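Local coordinates for protein 2-methyl-aconitate isomerase (PDB 5K87) that catalyses the cis-trans isomerization of 2-methyl-aconitate in the 2-methylcitrate cycle, a route of propionate breakdown, at residues Y18-T23 / S383-V388; G223-F228 / Q279-I284. The protein carries 1 engineered substitution. All blocks are in the same frame, centred on the assembly; numbering follows the deposited sequence. Where two conformers were deposited one is given.

Contact 1 of 2, residues Y18-T23 / S383-V388; sequences YMRGGT and SRSARV
Strand 18-21 runs antiparallel to strand 386-388 at 166°, with Arg-20 and Arg-387 forming the hydrogen-bonded pair: Arg-20 N to Arg-387 O and Arg-387 N to Arg-20 O are both 3.0 Å. Met-19 faces Val-388 and Gly-21 faces Ala-386 in the flanking non-hydrogen-bonded pairs. Beyond the strand end, Gly-22 N donates almost straight to Ser-385 O (2.9 Å), so pairing persists where residues 18-23 turn off. On one side of the sheet the Met-19 CE methyl meets Val-388 CG2 at 4.0 Å; Met-19 and Ala-386 also pack on helix 113-122. The other side is polar. Arg-20 starts with CG anti to the backbone N (chi1 177°) and bends at chi3 (64°), which carries its guanidinium across to Ser-385. There NH1 and NH2 approach Ser-385 OG end-on, each 3.0 Å from that single oxygen and close to the guanidinium plane. NH1 also donates to Gly-22 O at 2.9 Å, fixing the group's rotation, while Arg-387 CG lies 3.8 Å from Arg-20 NH2. Asp-64 of the second subunit forms salt bridges with Arg-20 NE and Arg-387 NH2, which probably offsets the like charges of the two arginines; Gln-11 of that subunit accepts from Arg-387 NH1. A methionine in place of Arg-20 would probably leave Ser-385 OG and Gly-22 O without these donors and Asp-64 of the second subunit with one cationic partner fewer. Farther along, a water bridges Thr-23 OG1 and Arg-384 NH2, which also binds Asn-111, a substrate-binding residue. The Arg-20 and Arg-387 side chains thus belong to the dimer interface, while strands packed on helix 113-122 are consistent with a diaminopimelate-epimerase-like fold.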
ATOM      1  N   TYR A  18      -3.929  11.398  -8.057  1.00 10.51           N
ATOM      2  CA  TYR A  18      -3.057  10.540  -7.284  1.00 10.53           C
ATOM      3  C   TYR A  18      -1.723  10.481  -8.024  1.00 10.02           C
ATOM      4  O   TYR A  18      -1.684  10.121  -9.217  1.00 10.31           O
ATOM      5  CB  TYR A  18      -3.721   9.173  -7.194  1.00 10.68           C
ATOM      6  CG  TYR A  18      -3.023   8.108  -6.390  1.00 10.83           C
ATOM      7  CD1 TYR A  18      -2.662   8.310  -5.060  1.00 12.74           C
ATOM      8  CD2 TYR A  18      -2.785   6.869  -6.955  1.00 13.72           C
ATOM      9  CE1 TYR A  18      -2.069   7.281  -4.332  1.00 14.47           C
ATOM     10  CE2 TYR A  18      -2.198   5.855  -6.239  1.00 16.49           C
ATOM     11  CZ  TYR A  18      -1.844   6.069  -4.936  1.00 15.29           C
ATOM     12  OH  TYR A  18      -1.263   5.024  -4.256  1.00 21.18           O
ATOM     13  N   MET A  19      -0.646  10.884  -7.344  1.00  9.74           N
ATOM     14  CA  MET A  19       0.655  11.054  -7.994  1.00 10.43           C
ATOM     15  C   MET A  19       1.758  10.388  -7.212  1.00 10.05           C
ATOM     16  O   MET A  19       1.696  10.310  -5.975  1.00 11.47           O
ATOM     17  CB  MET A  19       1.027  12.534  -8.132  1.00 11.22           C
ATOM     18  CG  MET A  19       0.001  13.364  -8.857  1.00 11.49           C
ATOM     19  SD  MET A  19       0.554  15.052  -9.154  1.00 12.36           S
ATOM     20  CE  MET A  19       1.941  14.806 -10.263  1.00 13.57           C
ATOM     21  N   ARG A  20       2.780   9.922  -7.924  1.00 10.48           N
ATOM     22  CA  ARG A  20       4.075   9.680  -7.307  1.00 10.79           C
ATOM     23  C   ARG A  20       4.925  10.943  -7.399  1.00 10.92           C
ATOM     24  O   ARG A  20       5.011  11.564  -8.469  1.00 11.39           O
ATOM     25  CB  ARG A  20       4.819   8.530  -7.989  1.00 11.02           C
ATOM     26  CG  ARG A  20       6.206   8.327  -7.401  1.00 11.64           C
ATOM     27  CD  ARG A  20       7.074   7.310  -8.158  1.00 11.53           C
ATOM     28  NE  ARG A  20       7.385   7.726  -9.529  1.00 10.83           N
ATOM     29  CZ  ARG A  20       8.250   8.682  -9.854  1.00 11.67           C
ATOM     30  NH1 ARG A  20       8.907   9.351  -8.916  1.00 12.59           N
ATOM     31  NH2 ARG A  20       8.449   8.974 -11.137  1.00 12.71           N
ATOM     32  N   GLY A  21       5.528  11.344  -6.282  1.00 10.03           N
ATOM     33  CA  GLY A  21       6.569  12.358  -6.281  1.00 11.49           C
ATOM     34  C   GLY A  21       7.767  11.773  -5.565  1.00 11.48           C
ATOM     35  O   GLY A  21       7.639  11.341  -4.422  1.00 11.81           O
ATOM     36  N   GLY A  22       8.919  11.724  -6.228  1.00 10.99           N
ATOM     37  CA  GLY A  22      10.071  11.066  -5.641  1.00 11.72           C
ATOM     38  C   GLY A  22       9.714   9.642  -5.245  1.00 11.26           C
ATOM     39  O   GLY A  22       9.104   8.903  -6.027  1.00 11.67           O
ATOM     40  N   THR A  23      10.052   9.266  -4.013  1.00 11.18           N
ATOM     41  CA  THR A  23       9.778   7.925  -3.510  1.00 12.36           C
ATOM     42  C   THR A  23       8.504   7.848  -2.665  1.00 11.80           C
ATOM     43  O   THR A  23       8.396   6.983  -1.797  1.00 11.87           O
ATOM     44  CB  THR A  23      10.969   7.408  -2.686  1.00 12.37           C
ATOM     45  OG1 THR A  23      11.324   8.370  -1.682  1.00 11.98           O
ATOM     46  CG2 THR A  23      12.174   7.207  -3.579  1.00 13.92           C
ATOM     47  N   SER A 383      17.630  16.307  -7.134  1.00 12.98           N
ATOM     48  CA  SER A 383      16.752  15.969  -8.242  1.00 12.84           C
ATOM     49  C   SER A 383      15.792  14.869  -7.841  1.00 13.31           C
ATOM     50  O   SER A 383      16.167  13.916  -7.152  1.00 13.62           O
ATOM     51  CB  SER A 383      17.565  15.534  -9.448  1.00 16.79           C
ATOM     52  OG  SER A 383      18.271  16.644  -9.974  1.00 18.15           O
ATOM     53  N   ARG A 384      14.549  15.017  -8.281  1.00 12.97           N
ATOM     54  CA  ARG A 384      13.528  14.001  -8.086  1.00 12.26           C
ATOM     55  C   ARG A 384      12.842  13.790  -9.442  1.00 13.50           C
ATOM     56  O   ARG A 384      13.426  14.101 -10.486  1.00 12.77           O
ATOM     57  CB  ARG A 384      12.561  14.443  -6.974  1.00 12.96           C
ATOM     58  CG  ARG A 384      13.223  14.701  -5.604  1.00 13.14           C
ATOM     59  CD  ARG A 384      13.385  13.440  -4.745  1.00 13.88           C
ATOM     60  NE  ARG A 384      14.528  12.613  -5.118  1.00 13.68           N
ATOM     61  CZ  ARG A 384      14.819  11.456  -4.535  1.00 13.77           C
ATOM     62  NH1 ARG A 384      15.889  10.771  -4.903  1.00 15.07           N
ATOM     63  NH2 ARG A 384      14.025  10.969  -3.589  1.00 14.21           N
ATOM     64  N   SER A 385      11.641  13.223  -9.431  1.00 12.39           N
ATOM     65  CA  SER A 385      10.817  13.051 -10.626  1.00 12.47           C
ATOM     66  C   SER A 385       9.401  12.881 -10.112  1.00 12.31           C
ATOM     67  O   SER A 385       9.199  12.704  -8.900  1.00 12.20           O
ATOM     68  CB  SER A 385      11.249  11.829 -11.434  1.00 12.19           C
ATOM     69  OG  SER A 385      10.977  10.612 -10.745  1.00 12.75           O
ATOM     70  N   ALA A 386       8.422  12.938 -11.013  1.00 11.79           N
ATOM     71  CA  ALA A 386       7.027  12.787 -10.622  1.00 11.91           C
ATOM     72  C   ALA A 386       6.194  12.305 -11.777  1.00 10.91           C
ATOM     73  O   ALA A 386       6.535  12.527 -12.938  1.00 11.97           O
ATOM     74  CB  ALA A 386       6.477  14.111 -10.137  1.00 11.46           C
ATOM     75  N   ARG A 387       5.071  11.672 -11.469  1.00 10.90           N
ATOM     76  CA  ARG A 387       4.112  11.327 -12.504  1.00 11.98           C
ATOM     77  C   ARG A 387       2.730  11.115 -11.921  1.00 11.18           C
ATOM     78  O   ARG A 387       2.574  10.676 -10.773  1.00 11.62           O
ATOM     79  CB  ARG A 387       4.560  10.106 -13.314  1.00 16.78           C
ATOM     80  CG  ARG A 387       4.853   8.883 -12.485  1.00 18.34           C
ATOM     81  CD  ARG A 387       5.286   7.671 -13.325  1.00 21.94           C
ATOM     82  NE  ARG A 387       4.154   7.104 -14.042  1.00 20.51           N
ATOM     83  CZ  ARG A 387       3.490   5.990 -13.724  1.00 14.18           C
ATOM     84  NH1 ARG A 387       2.468   5.658 -14.476  1.00 15.75           N
ATOM     85  NH2 ARG A 387       3.828   5.211 -12.706  1.00 17.04           N
ATOM     86  N   VAL A 388       1.730  11.417 -12.729  1.00 10.79           N
ATOM     87  CA  VAL A 388       0.368  11.085 -12.407  1.00 11.91           C
ATOM     88  C   VAL A 388       0.141   9.585 -12.541  1.00 11.01           C
ATOM     89  O   VAL A 388       0.491   8.970 -13.566  1.00 11.99           O
ATOM     90  CB  VAL A 388      -0.580  11.832 -13.339  1.00 11.78           C
ATOM     91  CG1 VAL A 388      -2.020  11.356 -13.138  1.00 12.68           C
ATOM     92  CG2 VAL A 388      -0.458  13.325 -13.116  1.00 12.86           C
TER
HETATM   93  O   HOH W   1      14.012   9.011  -1.296  1.00 12.55           O

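Contact 2 of 2, residues G223-F228 / Q279-I284; sequences GIPTIF and QHTPKI
Thr-226 pairs with Lys-283 and Ile-227 with Ile-284 in two parallel bridges between strands 225-230 and 283-288, consistent with a diaminopimelate-epimerase-like domain whose helix 324-334 is touched by Ile-224 and Thr-226. Lys-283 uses both its backbone polar atoms: N donates to Pro-225 O and O accepts from Ile-227 N, each at 2.8 Å. The tight part lies around Ile-224. With CG1 anti to the backbone N (chi1 -165°), its longer branch crosses Thr-281, CG1 sitting 3.6 Å from Thr-281 CG2, while the CD1 methyl lies against the lysine chain, which it meets at a slant, 3.7 Å from Lys-283 CE. On the opposite face of the strand pair, that of Ile-227 and Ile-284, Ile-227 CD1 reaches Pro-282 CG at 3.8 Å, and helix 249-266 covers Pro-282 and Ile-284. A cis peptide bond precedes Pro-282 and turns the chain into the strand; Pro-282 CB lies 3.4 Å from Pro-225 O. The two prolines are packed as well, Pro-225 CB to Pro-282 CB 3.9 Å, with Pro-225 at the partly exposed border. The loose side comes where the chains part, at Gly-223 and Gln-279, both partly exposed. Inside, Thr-226 OG1 donates to Ile-224 O from well above the carbonyl plane, tying the turn to the strand. Lys-283, a substrate-binding residue, bends at chi2 (-62°) and then extends past Ile-224; its NZ hydrogen-bonds to Ser-314 OG, also of the substrate site, and donates to His-280 ND1, 3.0 Å from Lys-283 NZ, which lies 19° out of the imidazole plane.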
ATOM      1  N   GLY A 223      15.030  21.907   6.483  1.00 13.33           N
ATOM      2  CA  GLY A 223      14.202  20.938   5.786  1.00 13.79           C
ATOM      3  C   GLY A 223      13.079  20.446   6.686  1.00 13.75           C
ATOM      4  O   GLY A 223      11.893  20.591   6.365  1.00 13.81           O
ATOM      5  N   ILE A 224      13.462  19.875   7.825  1.00 13.52           N
ATOM      6  CA  ILE A 224      12.547  19.448   8.878  1.00 13.96           C
ATOM      7  C   ILE A 224      13.431  19.328  10.118  1.00 14.56           C
ATOM      8  O   ILE A 224      14.626  19.072   9.988  1.00 15.23           O
ATOM      9  CB  ILE A 224      11.873  18.096   8.498  1.00 14.04           C
ATOM     10  CG1 ILE A 224      10.645  17.777   9.368  1.00 14.63           C
ATOM     11  CG2 ILE A 224      12.882  16.955   8.484  1.00 14.55           C
ATOM     12  CD1 ILE A 224       9.637  16.842   8.674  1.00 15.20           C
ATOM     13  N   PRO A 225      12.876  19.547  11.323  1.00 13.32           N
ATOM     14  CA  PRO A 225      13.737  19.353  12.499  1.00 13.42           C
ATOM     15  C   PRO A 225      14.170  17.895  12.585  1.00 13.17           C
ATOM     16  O   PRO A 225      13.317  17.000  12.485  1.00 13.77           O
ATOM     17  CB  PRO A 225      12.829  19.730  13.675  1.00 15.13           C
ATOM     18  CG  PRO A 225      11.760  20.580  13.086  1.00 18.49           C
ATOM     19  CD  PRO A 225      11.556  20.094  11.683  1.00 15.72           C
ATOM     20  N   THR A 226      15.471  17.661  12.746  1.00 13.41           N
ATOM     21  CA  THR A 226      16.033  16.321  12.672  1.00 14.45           C
ATOM     22  C   THR A 226      17.095  16.113  13.743  1.00 12.85           C
ATOM     23  O   THR A 226      17.933  16.997  13.987  1.00 15.14           O
ATOM     24  CB  THR A 226      16.664  16.057  11.278  1.00 14.84           C
ATOM     25  OG1 THR A 226      15.687  16.303  10.259  1.00 15.87           O
ATOM     26  CG2 THR A 226      17.131  14.618  11.166  1.00 15.26           C
ATOM     27  N   ILE A 227      17.052  14.949  14.376  1.00 13.01           N
ATOM     28  CA  ILE A 227      18.054  14.514  15.331  1.00 13.52           C
ATOM     29  C   ILE A 227      18.895  13.458  14.640  1.00 13.40           C
ATOM     30  O   ILE A 227      18.364  12.427  14.227  1.00 14.47           O
ATOM     31  CB  ILE A 227      17.388  13.852  16.544  1.00 14.97           C
ATOM     32  CG1 ILE A 227      16.385  14.795  17.200  1.00 16.09           C
ATOM     33  CG2 ILE A 227      18.435  13.394  17.535  1.00 16.56           C
ATOM     34  CD1 ILE A 227      15.231  14.079  17.887  1.00 18.10           C
ATOM     35  N   PHE A 228      20.198  13.710  14.511  1.00 13.35           N
ATOM     36  CA  PHE A 228      21.130  12.737  13.961  1.00 13.04           C
ATOM     37  C   PHE A 228      21.994  12.144  15.072  1.00 14.61           C
ATOM     38  O   PHE A 228      22.589  12.880  15.859  1.00 15.82           O
ATOM     39  CB  PHE A 228      22.076  13.404  12.957  1.00 13.61           C
ATOM     40  CG  PHE A 228      21.413  13.865  11.694  1.00 12.96           C
ATOM     41  CD1 PHE A 228      21.071  12.955  10.704  1.00 14.28           C
ATOM     42  CD2 PHE A 228      21.170  15.209  11.476  1.00 14.26           C
ATOM     43  CE1 PHE A 228      20.481  13.376   9.527  1.00 14.07           C
ATOM     44  CE2 PHE A 228      20.579  15.637  10.305  1.00 14.95           C
ATOM     45  CZ  PHE A 228      20.235  14.720   9.328  1.00 14.57           C
ATOM     46  N   GLN A 279       4.178  13.165  16.410  1.00 15.84           N
ATOM     47  CA  GLN A 279       4.937  12.058  15.831  0.66 14.72           C
ATOM     48  C   GLN A 279       5.744  12.438  14.594  1.00 15.10           C
ATOM     49  O   GLN A 279       6.733  11.793  14.267  1.00 14.56           O
ATOM     50  CB  GLN A 279       3.998  10.901  15.479  0.66 14.84           C
ATOM     51  CG  GLN A 279       3.467  10.139  16.689  0.66 16.83           C
ATOM     52  CD  GLN A 279       4.524   9.277  17.351  0.66 18.85           C
ATOM     53  OE1 GLN A 279       5.078   8.363  16.733  0.66 20.24           O
ATOM     54  NE2 GLN A 279       4.816   9.566  18.614  0.66 18.00           N
ATOM     55  N   HIS A 280       5.309  13.479  13.902  1.00 14.66           N
ATOM     56  CA  HIS A 280       5.836  13.819  12.582  1.00 15.94           C
ATOM     57  C   HIS A 280       7.134  14.605  12.665  1.00 16.58           C
ATOM     58  O   HIS A 280       8.026  14.430  11.846  1.00 16.08           O
ATOM     59  CB  HIS A 280       4.736  14.599  11.860  1.00 17.26           C
ATOM     60  CG  HIS A 280       5.025  14.969  10.439  1.00 15.32           C
ATOM     61  ND1 HIS A 280       5.792  14.211   9.574  1.00 17.02           N
ATOM     62  CD2 HIS A 280       4.567  16.014   9.711  1.00 15.31           C
ATOM     63  CE1 HIS A 280       5.819  14.796   8.389  1.00 16.53           C
ATOM     64  NE2 HIS A 280       5.080  15.892   8.447  1.00 16.68           N
ATOM     65  N   THR A 281       7.250  15.455  13.670  1.00 15.70           N
ATOM     66  CA  THR A 281       8.469  16.219  13.872  1.00 16.07           C
ATOM     67  C   THR A 281       8.824  16.185  15.355  1.00 17.16           C
ATOM     68  O   THR A 281       7.929  16.137  16.201  1.00 18.27           O
ATOM     69  CB  THR A 281       8.294  17.684  13.391  1.00 20.38           C
ATOM     70  OG1 THR A 281       7.149  18.265  14.029  1.00 27.95           O
ATOM     71  CG2 THR A 281       8.082  17.748  11.892  1.00 20.50           C
ATOM     72  N   PRO A 282      10.120  16.161  15.689  1.00 14.62           N
ATOM     73  CA  PRO A 282      11.262  16.051  14.778  1.00 15.42           C
ATOM     74  C   PRO A 282      11.404  14.632  14.250  1.00 14.86           C
ATOM     75  O   PRO A 282      10.806  13.693  14.793  1.00 15.28           O
ATOM     76  CB  PRO A 282      12.450  16.365  15.689  1.00 15.71           C
ATOM     77  CG  PRO A 282      12.013  15.837  17.036  1.00 15.96           C
ATOM     78  CD  PRO A 282      10.548  16.191  17.100  1.00 16.78           C
ATOM     79  N   LYS A 283      12.198  14.480  13.199  1.00 13.10           N
ATOM     80  CA  LYS A 283      12.611  13.167  12.728  1.00 13.22           C
ATOM     81  C   LYS A 283      13.856  12.720  13.487  1.00 12.72           C
ATOM     82  O   LYS A 283      14.597  13.550  14.038  1.00 14.88           O
ATOM     83  CB  LYS A 283      12.923  13.237  11.230  1.00 14.19           C
ATOM     84  CG  LYS A 283      11.749  13.722  10.382  1.00 13.66           C
ATOM     85  CD  LYS A 283      10.543  12.789  10.457  1.00 12.66           C
ATOM     86  CE  LYS A 283       9.440  13.211   9.492  1.00 13.99           C
ATOM     87  NZ  LYS A 283       8.207  12.377   9.678  1.00 15.37           N
ATOM     88  N   ILE A 284      14.090  11.412  13.515  1.00 13.31           N
ATOM     89  CA  ILE A 284      15.328  10.861  14.051  1.00 13.73           C
ATOM     90  C   ILE A 284      16.009   9.993  12.995  1.00 12.52           C
ATOM     91  O   ILE A 284      15.348   9.265  12.244  1.00 13.77           O
ATOM     92  CB  ILE A 284      15.086  10.083  15.372  1.00 14.49           C
ATOM     93  CG1 ILE A 284      16.406   9.624  15.998  1.00 16.74           C
ATOM     94  CG2 ILE A 284      14.088   8.939  15.182  1.00 16.09           C
ATOM     95  CD1 ILE A 284      16.261   9.234  17.460  1.00 18.27           C
TER

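How the contacts relate
Contact 2 is nested within the chain loop that contact 1 closes: residues 18-23 come first, then 223-228 and 279-284, and finally 383-388. Their centres are 22 Å apart and their nearest atoms about 12 Å, so they do not touch. Contact 1 packs on helix 113-122 and contact 2 on helix 324-334, consistent with the two halves of a diaminopimelate-epimerase-like fold. Strand 374-391, which carries part of contact 1, connects through strands 360-371, 352-357 and 308-314 to strand 283-288 of contact 2. Substrate-site residues lie at both, Ser-24 and Asn-111 near contact 1, Lys-283 in contact 2 and Ser-314 beside it, so the site probably lies between the halves; only contact 1 meets the second subunit.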